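Local coordinates for thermosome subunit (Methanococcoides burtonii, PDB 3AQ1), which probably works as a group II chaperonin, binding and hydrolysing ATP to help unfolded proteins fold, at residues S374-A377 against S378-G382; D412-V415 against E416-S419. All blocks are in the same frame, centred on the assembly; numbering follows the deposited sequence.

Contact 1 of 2, residues S374-A377 against S378-G382; sequences SEYA and STLKG
Leu380 folds back over the last turn of helix 364-378 and meets the chain atom by atom. Its CB lies 3.4 Å from Ala377 O. Ala377 O also accepts the hydrogen bond of Leu380 N, at 3.0 Å. CG sits anti to the carbonyl carbon (chi1 -81°), which turns the branch toward the phenol ring and leaves Leu380 CG 4.2 Å from Tyr376 CE2. With chi2 extended, CD1 carries on in that direction and rests at 3.6 Å from Tyr376 CE2, the closest apolar approach here, with Tyr376 CD2 a little farther off. This is the C-terminal end of the helix: Thr379 is the first residue to leave helical angles, and residues 377-380 form a type I beta turn. Tyr376 O is gripped twice by Thr379. The amide gives a weak bond, 2.8 Å from Thr379 N to Tyr376 O. The hydroxyl gives the other, Thr379 OG1 standing 3.0 Å from Tyr376 O in the carbonyl plane, on a lone pair. The threonine methyl, the other branch on CB, lies 3.4 Å (Thr379 CG2) from Glu375 O. Ala377 is buried against Ser389 of helix 383-394, while Ser378 and Thr379 are exposed.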
ATOM      1  N   SER A 374      -0.141 -30.195 -13.572  1.00 77.14           N
ATOM      2  CA  SER A 374       0.116 -31.619 -13.762  1.00 71.91           C
ATOM      3  C   SER A 374      -0.635 -32.097 -14.990  1.00 67.25           C
ATOM      4  O   SER A 374      -0.247 -33.077 -15.623  1.00 70.02           O
ATOM      5  CB  SER A 374      -0.297 -32.435 -12.534  1.00 69.03           C
ATOM      6  OG  SER A 374       0.757 -32.503 -11.590  1.00 73.79           O
ATOM      7  N   GLU A 375      -1.718 -31.401 -15.316  1.00 69.32           N
ATOM      8  CA  GLU A 375      -2.438 -31.657 -16.552  1.00 86.57           C
ATOM      9  C   GLU A 375      -1.583 -31.179 -17.722  1.00 98.43           C
ATOM     10  O   GLU A 375      -1.428 -31.886 -18.722  1.00104.90           O
ATOM     11  CB  GLU A 375      -3.804 -30.962 -16.543  1.00 90.54           C
ATOM     12  CG  GLU A 375      -4.973 -31.900 -16.266  1.00 98.52           C
ATOM     13  CD  GLU A 375      -6.073 -31.257 -15.428  1.00107.23           C
ATOM     14  OE1 GLU A 375      -5.897 -30.104 -14.981  1.00109.01           O
ATOM     15  OE2 GLU A 375      -7.116 -31.907 -15.207  1.00111.05           O
ATOM     16  N   TYR A 376      -1.014 -29.986 -17.579  1.00 97.02           N
ATOM     17  CA  TYR A 376      -0.107 -29.436 -18.581  1.00 93.16           C
ATOM     18  C   TYR A 376       1.072 -30.382 -18.792  1.00 94.92           C
ATOM     19  O   TYR A 376       1.417 -30.710 -19.927  1.00 93.27           O
ATOM     20  CB  TYR A 376       0.388 -28.054 -18.146  1.00 85.91           C
ATOM     21  CG  TYR A 376       1.140 -27.283 -19.208  1.00 85.86           C
ATOM     22  CD1 TYR A 376       0.482 -26.783 -20.324  1.00 94.37           C
ATOM     23  CD2 TYR A 376       2.503 -27.038 -19.089  1.00 85.46           C
ATOM     24  CE1 TYR A 376       1.166 -26.067 -21.304  1.00 97.36           C
ATOM     25  CE2 TYR A 376       3.198 -26.321 -20.063  1.00 90.86           C
ATOM     26  CZ  TYR A 376       2.520 -25.838 -21.171  1.00 96.68           C
ATOM     27  OH  TYR A 376       3.190 -25.126 -22.143  1.00 92.27           O
ATOM     28  N   ALA A 377       1.679 -30.821 -17.690  1.00 92.37           N
ATOM     29  CA  ALA A 377       2.811 -31.742 -17.738  1.00 91.83           C
ATOM     30  C   ALA A 377       2.577 -32.867 -18.739  1.00 98.71           C
ATOM     31  O   ALA A 377       3.437 -33.157 -19.567  1.00104.71           O
ATOM     32  CB  ALA A 377       3.093 -32.320 -16.357  1.00 86.20           C
ATOM     33  N   SER A 378       1.408 -33.493 -18.660  1.00 96.95           N
ATOM     34  CA  SER A 378       1.061 -34.591 -19.555  1.00 94.84           C
ATOM     35  C   SER A 378       1.118 -34.209 -21.037  1.00102.54           C
ATOM     36  O   SER A 378       1.585 -34.988 -21.867  1.00100.39           O
ATOM     37  CB  SER A 378      -0.319 -35.142 -19.206  1.00 90.34           C
ATOM     38  OG  SER A 378      -0.281 -35.817 -17.963  1.00 91.54           O
ATOM     39  N   THR A 379       0.649 -33.010 -21.368  1.00110.41           N
ATOM     40  CA  THR A 379       0.611 -32.567 -22.760  1.00113.61           C
ATOM     41  C   THR A 379       1.978 -32.102 -23.251  1.00116.13           C
ATOM     42  O   THR A 379       2.100 -31.536 -24.338  1.00121.50           O
ATOM     43  CB  THR A 379      -0.410 -31.432 -22.974  1.00111.78           C
ATOM     44  OG1 THR A 379       0.184 -30.174 -22.622  1.00113.17           O
ATOM     45  CG2 THR A 379      -1.664 -31.673 -22.137  1.00106.26           C
ATOM     46  N   LEU A 380       3.004 -32.331 -22.438  1.00112.86           N
ATOM     47  CA  LEU A 380       4.376 -32.062 -22.849  1.00114.08           C
ATOM     48  C   LEU A 380       5.128 -33.372 -23.068  1.00119.65           C
ATOM     49  O   LEU A 380       4.624 -34.448 -22.740  1.00118.80           O
ATOM     50  CB  LEU A 380       5.098 -31.197 -21.815  1.00102.54           C
ATOM     51  CG  LEU A 380       4.807 -29.704 -21.919  1.00102.94           C
ATOM     52  CD1 LEU A 380       5.537 -28.945 -20.825  1.00105.74           C
ATOM     53  CD2 LEU A 380       5.203 -29.187 -23.292  1.00105.74           C
ATOM     54  N   LYS A 381       6.328 -33.282 -23.627  1.00122.35           N
ATOM     55  CA  LYS A 381       7.118 -34.477 -23.896  1.00128.69           C
ATOM     56  C   LYS A 381       8.617 -34.249 -23.680  1.00128.47           C
ATOM     57  O   LYS A 381       9.096 -33.110 -23.652  1.00122.86           O
ATOM     58  CB  LYS A 381       6.833 -35.007 -25.312  1.00131.53           C
ATOM     59  CG  LYS A 381       5.385 -35.461 -25.536  1.00128.40           C
ATOM     60  CD  LYS A 381       5.111 -35.799 -26.996  1.00128.61           C
ATOM     61  CE  LYS A 381       3.645 -36.152 -27.222  1.00127.06           C
ATOM     62  NZ  LYS A 381       3.364 -36.542 -28.637  1.00128.32           N
ATOM     63  N   GLY A 382       9.348 -35.346 -23.521  1.00130.83           N
ATOM     64  CA  GLY A 382      10.773 -35.281 -23.270  1.00132.56           C
ATOM     65  C   GLY A 382      11.081 -35.254 -21.786  1.00130.09           C
ATOM     66  O   GLY A 382      10.252 -35.640 -20.954  1.00119.79           O
TER

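Contact 2 of 2, residues D412-V415 against E416-S419; sequences DIMV and ELRS
Arg418 meets the flat peptide carbonyl of Met414 with the root of its side chain, not with its guanidinium: Arg418 CB and CG each come to 3.4 Å from Met414 O, alongside the backbone bond that Arg418 N gives to the same oxygen. No atom of 412-415 covers either face of the guanidinium or reaches its edges; the chain, extended from CG to NE, carries the group off the helix to a salt bridge between NH2 and Glu396. The other flat end, the carboxylate of Glu416, also stays clear of 412-415, where Glu416 CB packs at 3.6 Å from Asp412 O.

The apolar work is done by Ile413 and Leu417, one helical turn apart. Their side chains run side by side in the same direction, and Ile413 CG2 touches Leu417 CD1 at 3.6 Å. With CG anti to the carbonyl carbon (chi1 -71°), the leucine branch lies back over the preceding turn, Leu417 CG 3.2 Å from Ile413 O. About at right angles to the isoleucine methyl, seen from Leu417 CD1, Met414 brings SD to 4.2 Å from that atom, a looser touch.

All of this rides on regular alpha-helical bonding within helix 410-422: Glu416, Leu417, Arg418 and Ser419 each donate their amide to the oxygen four residues back, with Leu417 N to Ile413 O at 2.8 Å.

The buried side of the helix lies against helix 397-405, where Ile413 touches Ala403, Met414 packs on Pro399 and Val400, and Leu417 also leans on Pro399. Strand 437-439 comes up beside it, Val437 receiving both Glu416 and Leu417.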
ATOM      1  N   ASP A 412      -4.760 -36.138   5.380  1.00 57.80           N
ATOM      2  CA  ASP A 412      -6.182 -35.865   5.485  1.00 58.99           C
ATOM      3  C   ASP A 412      -6.573 -34.611   4.716  1.00 53.55           C
ATOM      4  O   ASP A 412      -7.542 -34.623   3.955  1.00 55.68           O
ATOM      5  CB  ASP A 412      -6.587 -35.716   6.952  1.00 65.67           C
ATOM      6  CG  ASP A 412      -7.050 -37.020   7.558  1.00 72.68           C
ATOM      7  OD1 ASP A 412      -6.746 -38.075   6.969  1.00 65.53           O
ATOM      8  OD2 ASP A 412      -7.720 -36.987   8.615  1.00 78.60           O
ATOM      9  N   ILE A 413      -5.819 -33.534   4.928  1.00 42.15           N
ATOM     10  CA  ILE A 413      -6.109 -32.245   4.305  1.00 44.49           C
ATOM     11  C   ILE A 413      -5.898 -32.257   2.792  1.00 47.36           C
ATOM     12  O   ILE A 413      -6.691 -31.671   2.052  1.00 49.05           O
ATOM     13  CB  ILE A 413      -5.241 -31.117   4.893  1.00 47.09           C
ATOM     14  CG1 ILE A 413      -5.452 -30.995   6.408  1.00 41.66           C
ATOM     15  CG2 ILE A 413      -5.520 -29.807   4.167  1.00 47.20           C
ATOM     16  CD1 ILE A 413      -6.849 -30.661   6.781  1.00 43.79           C
ATOM     17  N   MET A 414      -4.830 -32.917   2.342  1.00 38.98           N
ATOM     18  CA  MET A 414      -4.501 -32.983   0.918  1.00 39.99           C
ATOM     19  C   MET A 414      -5.510 -33.809   0.124  1.00 51.18           C
ATOM     20  O   MET A 414      -5.879 -33.458  -1.001  1.00 55.24           O
ATOM     21  CB  MET A 414      -3.076 -33.511   0.691  1.00 37.23           C
ATOM     22  CG  MET A 414      -1.970 -32.501   1.018  1.00 43.57           C
ATOM     23  SD  MET A 414      -2.271 -30.838   0.366  1.00 50.77           S
ATOM     24  CE  MET A 414      -2.381 -31.161  -1.395  1.00 51.19           C
ATOM     25  N   VAL A 415      -5.947 -34.917   0.707  1.00 47.93           N
ATOM     26  CA  VAL A 415      -6.991 -35.715   0.094  1.00 43.73           C
ATOM     27  C   VAL A 415      -8.206 -34.830  -0.112  1.00 43.83           C
ATOM     28  O   VAL A 415      -8.740 -34.724  -1.210  1.00 52.07           O
ATOM     29  CB  VAL A 415      -7.338 -36.923   0.982  1.00 50.65           C
ATOM     30  CG1 VAL A 415      -8.697 -37.524   0.611  1.00 41.43           C
ATOM     31  CG2 VAL A 415      -6.214 -37.954   0.908  1.00 52.65           C
ATOM     32  N   GLU A 416      -8.615 -34.161   0.952  1.00 46.40           N
ATOM     33  CA  GLU A 416      -9.805 -33.337   0.908  1.00 43.10           C
ATOM     34  C   GLU A 416      -9.634 -32.136  -0.037  1.00 48.68           C
ATOM     35  O   GLU A 416     -10.582 -31.757  -0.725  1.00 54.30           O
ATOM     36  CB  GLU A 416     -10.198 -32.918   2.328  1.00 39.02           C
ATOM     37  CG  GLU A 416     -11.373 -31.966   2.416  1.00 59.30           C
ATOM     38  CD  GLU A 416     -12.645 -32.576   1.865  1.00 73.58           C
ATOM     39  OE1 GLU A 416     -12.618 -33.783   1.535  1.00 76.68           O
ATOM     40  OE2 GLU A 416     -13.664 -31.851   1.761  1.00 71.15           O
ATOM     41  N   LEU A 417      -8.435 -31.551  -0.091  1.00 40.49           N
ATOM     42  CA  LEU A 417      -8.199 -30.442  -1.023  1.00 45.77           C
ATOM     43  C   LEU A 417      -8.228 -30.905  -2.477  1.00 54.04           C
ATOM     44  O   LEU A 417      -8.814 -30.242  -3.337  1.00 60.78           O
ATOM     45  CB  LEU A 417      -6.903 -29.678  -0.723  1.00 37.61           C
ATOM     46  CG  LEU A 417      -6.951 -28.822   0.546  1.00 41.23           C
ATOM     47  CD1 LEU A 417      -5.596 -28.244   0.885  1.00 26.78           C
ATOM     48  CD2 LEU A 417      -8.008 -27.728   0.455  1.00 43.10           C
ATOM     49  N   ARG A 418      -7.611 -32.048  -2.751  1.00 43.62           N
ATOM     50  CA  ARG A 418      -7.629 -32.591  -4.104  1.00 39.51           C
ATOM     51  C   ARG A 418      -9.029 -32.945  -4.548  1.00 51.56           C
ATOM     52  O   ARG A 418      -9.409 -32.669  -5.681  1.00 58.97           O
ATOM     53  CB  ARG A 418      -6.705 -33.796  -4.233  1.00 31.89           C
ATOM     54  CG  ARG A 418      -5.250 -33.393  -4.336  1.00 37.41           C
ATOM     55  CD  ARG A 418      -4.428 -34.502  -4.886  1.00 43.67           C
ATOM     56  NE  ARG A 418      -3.029 -34.127  -5.001  1.00 43.60           N
ATOM     57  CZ  ARG A 418      -2.106 -34.908  -5.547  1.00 50.69           C
ATOM     58  NH1 ARG A 418      -2.455 -36.097  -6.027  1.00 56.13           N
ATOM     59  NH2 ARG A 418      -0.846 -34.503  -5.618  1.00 48.01           N
ATOM     60  N   SER A 419      -9.797 -33.556  -3.653  1.00 56.63           N
ATOM     61  CA  SER A 419     -11.161 -33.935  -3.972  1.00 52.74           C
ATOM     62  C   SER A 419     -11.935 -32.682  -4.363  1.00 56.71           C
ATOM     63  O   SER A 419     -12.458 -32.581  -5.470  1.00 58.37           O
ATOM     64  CB  SER A 419     -11.817 -34.631  -2.781  1.00 51.00           C
ATOM     65  OG  SER A 419     -13.228 -34.687  -2.929  1.00 64.11           O
TER

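How the contacts relate
Both contacts are local and follow each other along the chain; neither closes a long loop, and they neither nest nor cross. Contact 1 comes first, at the point where helix 364-378 stops and the chain turns into helix 383-394. The chain then passes through helix 397-405 before contact 2, which lies wholly inside helix 410-422. Their centres are 23 Å apart and their nearest atoms about 6 Å, so they do not touch, though both lie on the same side of the chain's centre. This run of helices is consistent with the equatorial domain of a TCP-1 chaperonin: contact 1 marks a helix end near the surface, contact 2 a partly buried helix middle.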